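Local coordinates for protein ornithine cyclodeaminase (Methanococcus maripaludis S2, PDB 3C2Q) that catalyses the conversion of ornithine to proline with release of ammonia, using NAD(+) as cofactor, at residues B[8-13]-B[35-40]; B[25-30]-B[76-81]; B[139-144]-B[166-171]; B[277-282]-B[299-304]. All coordinates share one frame; numbering follows the deposited sequence.

Interaction 1: residues B[8-13]-B[35-40]; sequences IENANL and HVKVND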
loop_
_atom_site.group_PDB
_atom_site.type_symbol
_atom_site.label_atom_id
_atom_site.label_comp_id
_atom_site.label_asym_id
_atom_site.label_seq_id
_atom_site.Cartn_x
_atom_site.Cartn_y
_atom_site.Cartn_z
ATOM N N ILE B 8 -20.164 40.219 20.287
ATOM C CA ILE B 8 -20.496 39.076 19.366
ATOM C C ILE B 8 -21.998 39.066 19.037
ATOM O O ILE B 8 -22.840 39.009 19.937
ATOM C CB ILE B 8 -20.030 37.685 19.943
ATOM C CG1 ILE B 8 -18.501 37.622 20.132
ATOM C CG2 ILE B 8 -20.506 36.504 19.075
ATOM C CD1 ILE B 8 -17.675 37.901 18.873
ATOM N N GLU B 9 -22.317 39.136 17.743
ATOM C CA GLU B 9 -23.693 39.031 17.256
ATOM C C GLU B 9 -24.373 37.746 17.751
ATOM O O GLU B 9 -23.712 36.719 17.968
ATOM C CB GLU B 9 -23.719 39.048 15.719
ATOM C CG GLU B 9 -22.970 40.229 15.059
ATOM C CD GLU B 9 -22.978 40.168 13.520
ATOM O OE1 GLU B 9 -23.824 39.430 12.952
ATOM O OE2 GLU B 9 -22.137 40.864 12.879
ATOM N N ASN B 10 -25.688 37.805 17.939
ATOM C CA ASN B 10 -26.472 36.591 18.109
ATOM C C ASN B 10 -26.489 35.857 16.772
ATOM O O ASN B 10 -26.444 36.491 15.723
ATOM C CB ASN B 10 -27.902 36.914 18.537
ATOM C CG ASN B 10 -28.016 37.245 20.012
ATOM O OD1 ASN B 10 -27.623 36.461 20.871
ATOM N ND2 ASN B 10 -28.577 38.410 20.313
ATOM N N ALA B 11 -26.545 34.532 16.813
ATOM C CA ALA B 11 -26.548 33.719 15.589
ATOM C C ALA B 11 -27.789 33.987 14.737
ATOM O O ALA B 11 -28.863 34.226 15.268
ATOM C CB ALA B 11 -26.484 32.234 15.944
ATOM N N ASN B 12 -27.628 33.929 13.420
ATOM C CA ASN B 12 -28.759 34.000 12.512
ATOM C C ASN B 12 -29.434 32.640 12.371
ATOM O O ASN B 12 -28.766 31.616 12.153
ATOM C CB ASN B 12 -28.328 34.542 11.155
ATOM C CG ASN B 12 -27.797 35.980 11.241
ATOM O OD1 ASN B 12 -26.613 36.234 10.982
ATOM N ND2 ASN B 12 -28.671 36.926 11.623
ATOM N N LEU B 13 -30.760 32.642 12.504
ATOM C CA LEU B 13 -31.562 31.440 12.430
ATOM C C LEU B 13 -32.683 31.602 11.424
ATOM O O LEU B 13 -33.305 32.675 11.331
ATOM C CB LEU B 13 -32.141 31.084 13.801
ATOM C CG LEU B 13 -31.214 31.100 15.017
ATOM C CD1 LEU B 13 -32.004 30.947 16.296
ATOM C CD2 LEU B 13 -30.139 30.034 14.927
ATOM N N HIS B 35 -20.555 26.168 20.190
ATOM C CA HIS B 35 -21.557 26.911 20.966
ATOM C C HIS B 35 -22.206 27.933 20.056
ATOM O O HIS B 35 -21.571 28.405 19.104
ATOM C CB HIS B 35 -20.932 27.604 22.182
ATOM C CG HIS B 35 -20.272 26.670 23.148
ATOM N ND1 HIS B 35 -19.417 27.107 24.131
ATOM C CD2 HIS B 35 -20.322 25.322 23.276
ATOM C CE1 HIS B 35 -18.977 26.077 24.832
ATOM N NE2 HIS B 35 -19.503 24.980 24.326
ATOM N N VAL B 36 -23.480 28.236 20.314
ATOM C CA VAL B 36 -24.202 29.246 19.530
ATOM C C VAL B 36 -24.774 30.364 20.436
ATOM O O VAL B 36 -25.258 30.102 21.525
ATOM C CB VAL B 36 -25.345 28.634 18.698
ATOM C CG1 VAL B 36 -24.778 27.862 17.489
ATOM C CG2 VAL B 36 -26.250 27.722 19.573
ATOM N N LYS B 37 -24.703 31.604 19.977
ATOM C CA LYS B 37 -25.199 32.717 20.788
ATOM C C LYS B 37 -26.651 32.980 20.436
ATOM O O LYS B 37 -26.988 33.318 19.294
ATOM C CB LYS B 37 -24.358 33.971 20.586
ATOM C CG LYS B 37 -24.592 35.026 21.676
ATOM C CD LYS B 37 -23.617 36.156 21.571
ATOM C CE LYS B 37 -23.945 37.262 22.570
ATOM N NZ LYS B 37 -22.757 38.155 22.735
ATOM N N VAL B 38 -27.501 32.778 21.434
ATOM C CA VAL B 38 -28.942 32.902 21.277
ATOM C C VAL B 38 -29.492 33.741 22.447
ATOM O O VAL B 38 -29.252 33.425 23.620
ATOM C CB VAL B 38 -29.630 31.505 21.222
ATOM C CG1 VAL B 38 -31.145 31.637 21.082
ATOM C CG2 VAL B 38 -29.036 30.643 20.057
ATOM N N ASN B 39 -30.236 34.794 22.104
ATOM C CA ASN B 39 -30.778 35.745 23.100
ATOM C C ASN B 39 -29.692 36.127 24.085
ATOM O O ASN B 39 -29.848 35.960 25.301
ATOM C CB ASN B 39 -32.013 35.165 23.793
ATOM C CG ASN B 39 -33.200 35.004 22.840
ATOM O OD1 ASN B 39 -33.903 33.988 22.872
ATOM N ND2 ASN B 39 -33.421 36.001 21.976
ATOM N N ASP B 40 -28.565 36.562 23.515
ATOM C CA ASP B 40 -27.354 36.991 24.240
ATOM C C ASP B 40 -26.733 36.011 25.246
ATOM O O ASP B 40 -25.991 36.424 26.130
ATOM C CB ASP B 40 -27.575 38.374 24.886
ATOM C CG ASP B 40 -28.271 39.348 23.943
ATOM O OD1 ASP B 40 -27.642 39.781 22.951
ATOM O OD2 ASP B 40 -29.457 39.657 24.181
HETATM O O HOH W 1 -29.401 33.411 17.755
#
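The backbones of 8-13 and 35-40 meet through one direct hydrogen bond, A11 N to K37 O at 2.8 Å and nearly straight (169° at the hydrogen), with a water donating to both A11 O and K37 O just beside it. Around this bond the side chains do most of the gripping. K37 runs fully extended alongside the N-terminal residues: with its CG anti to the backbone N (chi1 -164°), K37 CD lies 3.6 Å from E9 O, and K37 NZ reaches I8 O at 2.9 Å, in the carbonyl plane on a lone pair. In the mixed sheet, four strands separate 12-15 from 34-38 in the strand order, so a contact between 34-38 and the residues leading into 12-15 is consistent with a strongly curled, barrel-like sheet. N39 and D40, both with positive phi, make the hairpin turn between strands 34-38 and 41-46, and N10 reads that turn with both ends of its amide. Its OD1 accepts from D40 N at 2.8 Å, while ND2 donates to D40 OD1 at 3.1 Å, meeting the carboxylate from above its plane; the two flat groups are turned 52° apart. A11 CB rests 3.6 Å from K37 O and also packs on L78.

Interaction 2: residues B[25-30]-B[76-81]; sequences GFYSTT and FVLIGH. With IMD (imidazole), chain G.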
loop_
_atom_site.group_PDB
_atom_site.type_symbol
_atom_site.label_atom_id
_atom_site.label_comp_id
_atom_site.label_asym_id
_atom_site.label_seq_id
_atom_site.Cartn_x
_atom_site.Cartn_y
_atom_site.Cartn_z
ATOM N N GLY B 25 -27.349 29.288 2.942
ATOM C CA GLY B 25 -26.367 29.800 3.880
ATOM C C GLY B 25 -26.284 29.004 5.167
ATOM O O GLY B 25 -25.523 29.357 6.042
ATOM N N PHE B 26 -27.039 27.914 5.286
ATOM C CA PHE B 26 -26.941 27.070 6.487
ATOM C C PHE B 26 -25.500 26.674 6.824
ATOM O O PHE B 26 -24.687 26.422 5.923
ATOM C CB PHE B 26 -27.816 25.824 6.370
ATOM C CG PHE B 26 -27.283 24.768 5.419
ATOM C CD1 PHE B 26 -26.424 23.771 5.878
ATOM C CD2 PHE B 26 -27.676 24.754 4.088
ATOM C CE1 PHE B 26 -25.944 22.793 5.011
ATOM C CE2 PHE B 26 -27.219 23.777 3.208
ATOM C CZ PHE B 26 -26.342 22.786 3.681
ATOM N N TYR B 27 -25.203 26.656 8.115
ATOM C CA TYR B 27 -23.905 26.267 8.638
ATOM C C TYR B 27 -23.810 24.730 8.619
ATOM O O TYR B 27 -24.749 24.009 9.045
ATOM C CB TYR B 27 -23.717 26.807 10.062
ATOM C CG TYR B 27 -22.399 26.410 10.738
ATOM C CD1 TYR B 27 -21.202 27.047 10.413
ATOM C CD2 TYR B 27 -22.366 25.409 11.701
ATOM C CE1 TYR B 27 -20.001 26.692 11.029
ATOM C CE2 TYR B 27 -21.176 25.047 12.333
ATOM C CZ TYR B 27 -20.007 25.685 11.990
ATOM O OH TYR B 27 -18.863 25.328 12.643
ATOM N N SER B 28 -22.694 24.248 8.068
ATOM C CA SER B 28 -22.410 22.807 8.018
ATOM C C SER B 28 -21.297 22.542 9.034
ATOM O O SER B 28 -20.257 23.172 8.971
ATOM C CB SER B 28 -21.987 22.399 6.598
ATOM O OG SER B 28 -21.838 20.996 6.501
ATOM N N THR B 29 -21.542 21.644 9.989
ATOM C CA THR B 29 -20.737 21.540 11.184
ATOM C C THR B 29 -19.359 20.896 10.908
ATOM O O THR B 29 -19.194 20.132 9.939
ATOM C CB THR B 29 -21.438 20.674 12.242
ATOM O OG1 THR B 29 -21.854 19.443 11.629
ATOM C CG2 THR B 29 -22.713 21.397 12.807
ATOM N N THR B 30 -18.412 21.232 11.778
ATOM C CA THR B 30 -17.173 20.499 11.967
ATOM C C THR B 30 -17.437 19.323 12.916
ATOM O O THR B 30 -18.586 19.095 13.367
ATOM C CB THR B 30 -16.097 21.387 12.613
ATOM O OG1 THR B 30 -16.431 21.600 13.986
ATOM C CG2 THR B 30 -15.944 22.745 11.874
ATOM N N PHE B 76 -35.547 25.634 13.489
ATOM C CA PHE B 76 -34.656 26.787 13.298
ATOM C C PHE B 76 -33.224 26.317 13.081
ATOM O O PHE B 76 -32.614 25.776 13.992
ATOM C CB PHE B 76 -34.655 27.722 14.516
ATOM C CG PHE B 76 -35.976 28.394 14.748
ATOM C CD1 PHE B 76 -36.561 29.159 13.736
ATOM C CD2 PHE B 76 -36.650 28.237 15.959
ATOM C CE1 PHE B 76 -37.807 29.787 13.929
ATOM C CE2 PHE B 76 -37.907 28.860 16.162
ATOM C CZ PHE B 76 -38.471 29.627 15.136
ATOM N N VAL B 77 -32.711 26.615 11.904
ATOM C CA VAL B 77 -31.384 26.165 11.458
ATOM C C VAL B 77 -30.439 27.363 11.521
ATOM O O VAL B 77 -30.770 28.489 11.096
ATOM C CB VAL B 77 -31.455 25.590 10.010
ATOM C CG1 VAL B 77 -30.037 25.255 9.465
ATOM C CG2 VAL B 77 -32.371 24.360 9.971
ATOM N N LEU B 78 -29.276 27.120 12.109
ATOM C CA LEU B 78 -28.203 28.086 12.150
ATOM C C LEU B 78 -27.740 28.401 10.734
ATOM O O LEU B 78 -27.400 27.472 9.962
ATOM C CB LEU B 78 -27.046 27.524 12.993
ATOM C CG LEU B 78 -25.728 28.326 12.985
ATOM C CD1 LEU B 78 -25.870 29.574 13.830
ATOM C CD2 LEU B 78 -24.594 27.480 13.541
ATOM N N ILE B 79 -27.724 29.704 10.407
ATOM C CA ILE B 79 -27.310 30.220 9.116
ATOM C C ILE B 79 -26.055 31.045 9.276
ATOM O O ILE B 79 -25.927 31.818 10.239
ATOM C CB ILE B 79 -28.402 31.131 8.469
ATOM C CG1 ILE B 79 -29.725 30.391 8.312
ATOM C CG2 ILE B 79 -27.935 31.682 7.126
ATOM C CD1 ILE B 79 -29.672 29.051 7.606
ATOM N N GLY B 80 -25.129 30.868 8.329
ATOM C CA GLY B 80 -23.834 31.571 8.334
ATOM C C GLY B 80 -22.911 31.251 9.499
ATOM O O GLY B 80 -23.093 30.250 10.212
ATOM N N HIS B 81 -21.944 32.135 9.732
ATOM C CA HIS B 81 -20.891 31.863 10.715
ATOM C C HIS B 81 -20.818 32.815 11.913
ATOM O O HIS B 81 -19.929 32.662 12.769
ATOM C CB HIS B 81 -19.523 31.766 10.021
ATOM C CG HIS B 81 -19.401 30.602 9.078
ATOM N ND1 HIS B 81 -20.099 30.530 7.892
ATOM C CD2 HIS B 81 -18.643 29.482 9.137
ATOM C CE1 HIS B 81 -19.787 29.407 7.265
ATOM N NE2 HIS B 81 -18.910 28.750 8.003
HETATM N N1 IMD G . -16.689 26.500 11.426
HETATM C C2 IMD G . -16.443 25.770 10.304
HETATM N N3 IMD G . -15.395 26.345 9.646
HETATM C C4 IMD G . -15.031 27.460 10.323
HETATM C C5 IMD G . -15.843 27.556 11.440
HETATM O O HOH W 2 -26.753 24.790 10.710
#
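The edge of the Y27 ring points into the face of the H81 imidazole, a T-shaped stack with centroids 5.2 Å apart and planes at 82°, while the Y27 hydroxyl holds a free imidazole molecule, probably taken up from the crystallisation liquor. This pair sits where loop 25-30 lies beside strand 76-79 of the mixed sheet, joined to it by a single beta bridge between F26 and I79. Two backbone hydrogen bonds frame the bridge: G80 N donates to G25 O at 2.8 Å, and Y27 N to L78 O at 3.0 Å. L78 O also takes a bond from a water that donates to Y27 O, and F26 CA makes a CA-H...O contact with L78 O. G25 and G80 both have positive phi, which residues with a side chain adopt less readily.

With CG anti to the backbone N (chi1 178°), the Y27 ring is carried along L78, the two side chains lying side by side and pointing the same way; L78 CD2 approaches Y27 CD2 to 3.6 Å. G80 O, buried against Y27 CB, has no polar partner in the model. Away from Y27, I79 CD1 packs at 3.9 Å on F26 CB, which V77 CG1 also touches. The F26 ring itself leads outward to stack on Y206 of the second subunit, whose OH bonds F26 O, so the bridge lies at a subunit interface. At the far end of the Y27 ring, N1 of the imidazole molecule donates to Y27 OH at 2.8 Å.

Interaction 3: residues B[139-144]-B[166-171]; sequences AIVGGP and AILAGN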
loop_
_atom_site.group_PDB
_atom_site.type_symbol
_atom_site.label_atom_id
_atom_site.label_comp_id
_atom_site.label_asym_id
_atom_site.label_seq_id
_atom_site.Cartn_x
_atom_site.Cartn_y
_atom_site.Cartn_z
ATOM N N ALA B 139 -14.948 2.054 23.040
ATOM C CA ALA B 139 -15.617 1.277 22.000
ATOM C C ALA B 139 -14.581 0.749 20.993
ATOM O O ALA B 139 -13.581 1.429 20.698
ATOM C CB ALA B 139 -16.673 2.127 21.265
ATOM N N ILE B 140 -14.844 -0.446 20.477
ATOM C CA ILE B 140 -14.031 -1.057 19.407
ATOM C C ILE B 140 -14.830 -1.049 18.143
ATOM O O ILE B 140 -16.032 -1.413 18.125
ATOM C CB ILE B 140 -13.656 -2.549 19.723
ATOM C CG1 ILE B 140 -12.821 -2.666 21.004
ATOM C CG2 ILE B 140 -12.970 -3.246 18.516
ATOM C CD1 ILE B 140 -11.494 -1.872 21.031
ATOM N N VAL B 141 -14.165 -0.661 17.066
ATOM C CA VAL B 141 -14.751 -0.749 15.750
ATOM C C VAL B 141 -13.876 -1.771 15.026
ATOM O O VAL B 141 -12.653 -1.609 14.992
ATOM C CB VAL B 141 -14.703 0.654 15.053
ATOM C CG1 VAL B 141 -15.241 0.598 13.667
ATOM C CG2 VAL B 141 -15.500 1.697 15.866
ATOM N N GLY B 142 -14.465 -2.820 14.451
ATOM C CA GLY B 142 -13.600 -3.887 13.949
ATOM C C GLY B 142 -14.042 -4.554 12.667
ATOM O O GLY B 142 -15.249 -4.614 12.375
ATOM N N GLY B 143 -13.075 -5.027 11.883
ATOM C CA GLY B 143 -13.389 -5.795 10.672
ATOM C C GLY B 143 -12.936 -7.239 10.816
ATOM O O GLY B 143 -12.204 -7.574 11.755
ATOM N N PRO B 144 -13.343 -8.098 9.881
ATOM C CA PRO B 144 -13.069 -9.522 10.018
ATOM C C PRO B 144 -11.588 -9.904 9.983
ATOM O O PRO B 144 -11.256 -11.014 10.398
ATOM C CB PRO B 144 -13.802 -10.136 8.815
ATOM C CG PRO B 144 -13.880 -9.028 7.798
ATOM C CD PRO B 144 -14.096 -7.797 8.638
ATOM N N ALA B 166 -18.358 -1.311 24.146
ATOM C CA ALA B 166 -19.184 -1.446 22.971
ATOM C C ALA B 166 -18.354 -1.986 21.828
ATOM O O ALA B 166 -17.150 -1.711 21.758
ATOM C CB ALA B 166 -19.837 -0.069 22.555
ATOM N N ILE B 167 -19.015 -2.716 20.928
ATOM C CA ILE B 167 -18.395 -3.169 19.653
ATOM C C ILE B 167 -19.277 -2.831 18.468
ATOM O O ILE B 167 -20.458 -3.185 18.433
ATOM C CB ILE B 167 -18.092 -4.701 19.632
ATOM C CG1 ILE B 167 -17.043 -5.043 20.708
ATOM C CG2 ILE B 167 -17.597 -5.144 18.208
ATOM C CD1 ILE B 167 -16.571 -6.498 20.688
ATOM N N LEU B 168 -18.717 -2.114 17.498
ATOM C CA LEU B 168 -19.403 -1.816 16.267
ATOM C C LEU B 168 -18.694 -2.589 15.161
ATOM O O LEU B 168 -17.472 -2.514 15.059
ATOM C CB LEU B 168 -19.321 -0.315 15.984
ATOM C CG LEU B 168 -19.731 0.595 17.144
ATOM C CD1 LEU B 168 -19.660 2.041 16.685
ATOM C CD2 LEU B 168 -21.143 0.247 17.602
ATOM N N ALA B 169 -19.439 -3.331 14.355
ATOM C CA ALA B 169 -18.805 -4.193 13.355
ATOM C C ALA B 169 -19.880 -4.548 12.351
ATOM O O ALA B 169 -20.941 -3.893 12.337
ATOM C CB ALA B 169 -18.198 -5.445 14.029
ATOM N N GLY B 170 -19.593 -5.521 11.487
ATOM C CA GLY B 170 -20.546 -6.029 10.525
ATOM C C GLY B 170 -20.767 -7.520 10.735
ATOM O O GLY B 170 -20.240 -8.109 11.675
ATOM N N ASN B 171 -21.492 -8.122 9.801
ATOM C CA ASN B 171 -21.793 -9.539 9.788
ATOM C C ASN B 171 -20.511 -10.350 9.709
ATOM O O ASN B 171 -20.410 -11.415 10.316
ATOM C CB ASN B 171 -22.652 -9.884 8.557
ATOM C CG ASN B 171 -23.241 -11.311 8.626
ATOM O OD1 ASN B 171 -24.003 -11.608 9.512
ATOM N ND2 ASN B 171 -22.895 -12.165 7.670
HETATM O O HOH W 3 -16.768 -5.120 10.438
#
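Three backbone hydrogen bonds join A139-G142 to A166-L168 as neighbouring parallel strands: I140 N to A166 O at 2.9 Å, L168 N to I140 O at 2.8 Å, and G142 N to L168 O at 3.1 Å, the last more bent at 153°. The strand axes are 4.7 Å apart and twisted by 17°. Between these bonds the same carbonyls accept CA-H...O contacts: I140 O from the CA of I167, and L168 O from the CA of V141, each at 3.3 Å.

Apolar contact across the strands is light and divided between the two faces of the sheet. V141 and L168 share one face, where V141 CG2, set anti to the carbonyl carbon (chi1 177°, measured to CG1), meets L168 CD1 at 4.3 Å; I140 and I167 occupy the other, touching through I140 CB and I167 CG1. At the C-terminal end A169 CB comes to 3.5 Å from G142 O.

This is the core of the Rossmann fold. G170 is the N-cap of helix 171-183, whose first residue, N171, probably binds NAD(+), as judged by similarity; its side-chain amide is held by I253 N and G251 O. L168 packs on helix 260-271, V141 packs against H285 and T289 of helix 283-292, and strand 276-280 borders 138-142 on the side away from 166-170.

Interaction 4: residues B[277-282]-B[299-304]; sequences VIMLST and TVCVDI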
loop_
_atom_site.group_PDB
_atom_site.type_symbol
_atom_site.label_atom_id
_atom_site.label_comp_id
_atom_site.label_asym_id
_atom_site.label_seq_id
_atom_site.Cartn_x
_atom_site.Cartn_y
_atom_site.Cartn_z
ATOM N N VAL B 277 -12.053 5.444 21.181
ATOM C CA VAL B 277 -12.545 4.526 20.163
ATOM C C VAL B 277 -11.320 3.948 19.465
ATOM O O VAL B 277 -10.444 4.700 19.045
ATOM C CB VAL B 277 -13.437 5.206 19.137
ATOM C CG1 VAL B 277 -13.795 4.182 17.999
ATOM C CG2 VAL B 277 -14.723 5.752 19.817
ATOM N N ILE B 278 -11.212 2.627 19.442
ATOM C CA ILE B 278 -10.103 1.965 18.763
ATOM C C ILE B 278 -10.654 1.246 17.532
ATOM O O ILE B 278 -11.536 0.390 17.648
ATOM C CB ILE B 278 -9.375 0.943 19.652
ATOM C CG1 ILE B 278 -8.845 1.620 20.916
ATOM C CG2 ILE B 278 -8.207 0.302 18.844
ATOM C CD1 ILE B 278 -8.187 0.694 21.933
HETATM N N MSE B 279 -10.145 1.611 16.360
HETATM C CA MSE B 279 -10.653 1.084 15.096
HETATM C C MSE B 279 -9.640 0.074 14.603
HETATM O O MSE B 279 -8.455 0.414 14.519
HETATM C CB MSE B 279 -10.768 2.206 14.064
HETATM C CG MSE B 279 -11.754 3.286 14.482
HETATM SE SE MSE B 279 -11.246 4.965 13.586
HETATM C CE MSE B 279 -12.853 5.952 14.227
ATOM N N LEU B 280 -10.090 -1.159 14.303
ATOM C CA LEU B 280 -9.167 -2.269 14.007
ATOM C C LEU B 280 -9.455 -2.872 12.628
ATOM O O LEU B 280 -10.446 -3.585 12.452
ATOM C CB LEU B 280 -9.286 -3.381 15.066
ATOM C CG LEU B 280 -9.053 -3.014 16.544
ATOM C CD1 LEU B 280 -9.511 -4.105 17.527
ATOM C CD2 LEU B 280 -7.556 -2.738 16.684
ATOM N N SER B 281 -8.599 -2.562 11.651
ATOM C CA SER B 281 -8.671 -3.206 10.334
ATOM C C SER B 281 -10.048 -3.149 9.645
ATOM O O SER B 281 -10.618 -4.188 9.254
ATOM C CB SER B 281 -8.228 -4.678 10.469
ATOM O OG SER B 281 -7.829 -5.140 9.205
ATOM N N THR B 282 -10.578 -1.940 9.462
ATOM C CA THR B 282 -11.823 -1.795 8.754
ATOM C C THR B 282 -11.917 -0.381 8.215
ATOM O O THR B 282 -12.024 0.564 8.970
ATOM C CB THR B 282 -13.093 -2.148 9.605
ATOM O OG1 THR B 282 -14.254 -1.759 8.860
ATOM C CG2 THR B 282 -13.092 -1.487 10.992
ATOM N N THR B 299 -9.021 8.765 19.524
ATOM C CA THR B 299 -9.339 7.947 18.361
ATOM C C THR B 299 -8.041 7.292 17.900
ATOM O O THR B 299 -7.062 7.987 17.647
ATOM C CB THR B 299 -9.856 8.856 17.251
ATOM O OG1 THR B 299 -10.970 9.592 17.766
ATOM C CG2 THR B 299 -10.315 8.055 16.043
ATOM N N VAL B 300 -8.038 5.967 17.819
ATOM C CA VAL B 300 -6.845 5.207 17.384
ATOM C C VAL B 300 -7.260 4.329 16.205
ATOM O O VAL B 300 -8.237 3.576 16.291
ATOM C CB VAL B 300 -6.272 4.312 18.522
ATOM C CG1 VAL B 300 -5.017 3.511 18.023
ATOM C CG2 VAL B 300 -5.882 5.159 19.717
ATOM N N CYS B 301 -6.561 4.472 15.088
ATOM C CA CYS B 301 -6.914 3.702 13.901
ATOM C C CYS B 301 -5.737 2.804 13.521
ATOM O O CYS B 301 -4.640 3.281 13.180
ATOM C CB CYS B 301 -7.268 4.633 12.735
ATOM S SG CYS B 301 -7.748 3.723 11.217
ATOM N N VAL B 302 -5.976 1.516 13.643
ATOM C CA VAL B 302 -4.975 0.465 13.424
ATOM C C VAL B 302 -5.288 -0.257 12.119
ATOM O O VAL B 302 -6.387 -0.833 11.962
ATOM C CB VAL B 302 -5.008 -0.588 14.551
ATOM C CG1 VAL B 302 -3.782 -1.525 14.391
ATOM C CG2 VAL B 302 -4.919 0.087 15.965
ATOM N N ASP B 303 -4.352 -0.228 11.165
ATOM C CA ASP B 303 -4.562 -1.029 9.964
ATOM C C ASP B 303 -3.218 -1.341 9.352
ATOM O O ASP B 303 -2.260 -0.600 9.577
ATOM C CB ASP B 303 -5.465 -0.348 8.903
ATOM C CG ASP B 303 -5.922 -1.387 7.792
ATOM O OD1 ASP B 303 -6.153 -2.593 8.086
ATOM O OD2 ASP B 303 -5.861 -1.099 6.620
ATOM N N ILE B 304 -3.160 -2.378 8.541
ATOM C CA ILE B 304 -1.904 -2.674 7.848
ATOM C C ILE B 304 -1.675 -1.776 6.620
ATOM O O ILE B 304 -0.540 -1.693 6.108
ATOM C CB ILE B 304 -1.781 -4.172 7.500
ATOM C CG1 ILE B 304 -0.275 -4.548 7.316
ATOM C CG2 ILE B 304 -2.715 -4.547 6.295
ATOM C CD1 ILE B 304 0.039 -6.087 7.335
HETATM O O HOH W 4 -8.934 0.380 10.439
#
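The one flat group at the seam is the carboxylate of D303, whose OD1 is met by S281 OG at 3.2 Å, nearly head-on to its C-O bond. Its other oxygen, OD2, turns to Q305 N and, weakly, to T308 OG1, so both oxygens are used and the group's rotation is probably fixed. D303 CG is anti to its own backbone N (chi1 -167°), which swings OD1 to within 3.4 Å of S281 CA. Strands 277-280 and 299-303 run parallel in this beta-alpha-beta unit of the Rossmann fold, connected through helix 283-292, and T282 is the N-cap of that helix, its OG1 accepting from H285 N. T282 and D303 probably bind NAD(+), as judged by similarity. Four backbone hydrogen bonds knit the strands, among them M279 N to V300 O at 2.7 Å and, past the end of strand 277-280, S281 N to V302 O at 2.8 Å. A water accepts from T282 N and donates to V302 O. On one face the extended selenomethionine M279 slants across T299, its CE 3.8 Å from T299 CG2 and its SE 4.1 Å from C301 CB. On the opposite face L280 and V302 lie side by side, with L280 CD2 3.9 Å from V302 CG2.

Overall arrangement
The four contacts follow the chain as two groups. Interactions 1 and 2 come first, their segments alternating in the sequence; their centres lie about 12 Å apart, and both reach the mixed sheet, where strands 12-15 and 76-79 are neighbours and N12 O probably accepts a bond from I79 N. Interactions 3 and 4 follow in series within the parallel Rossmann sheet, centres about 10 Å apart, sharing the border of strands 138-142 and 276-280, where V141 O and L280 N are 2.7 Å apart. The groups stay separate: the centres of interactions 2 and 4 are about 31 Å apart. The probable NAD(+) residues N171, T282 and D303 all belong to the second group, whereas the first lies away from the probable cofactor site.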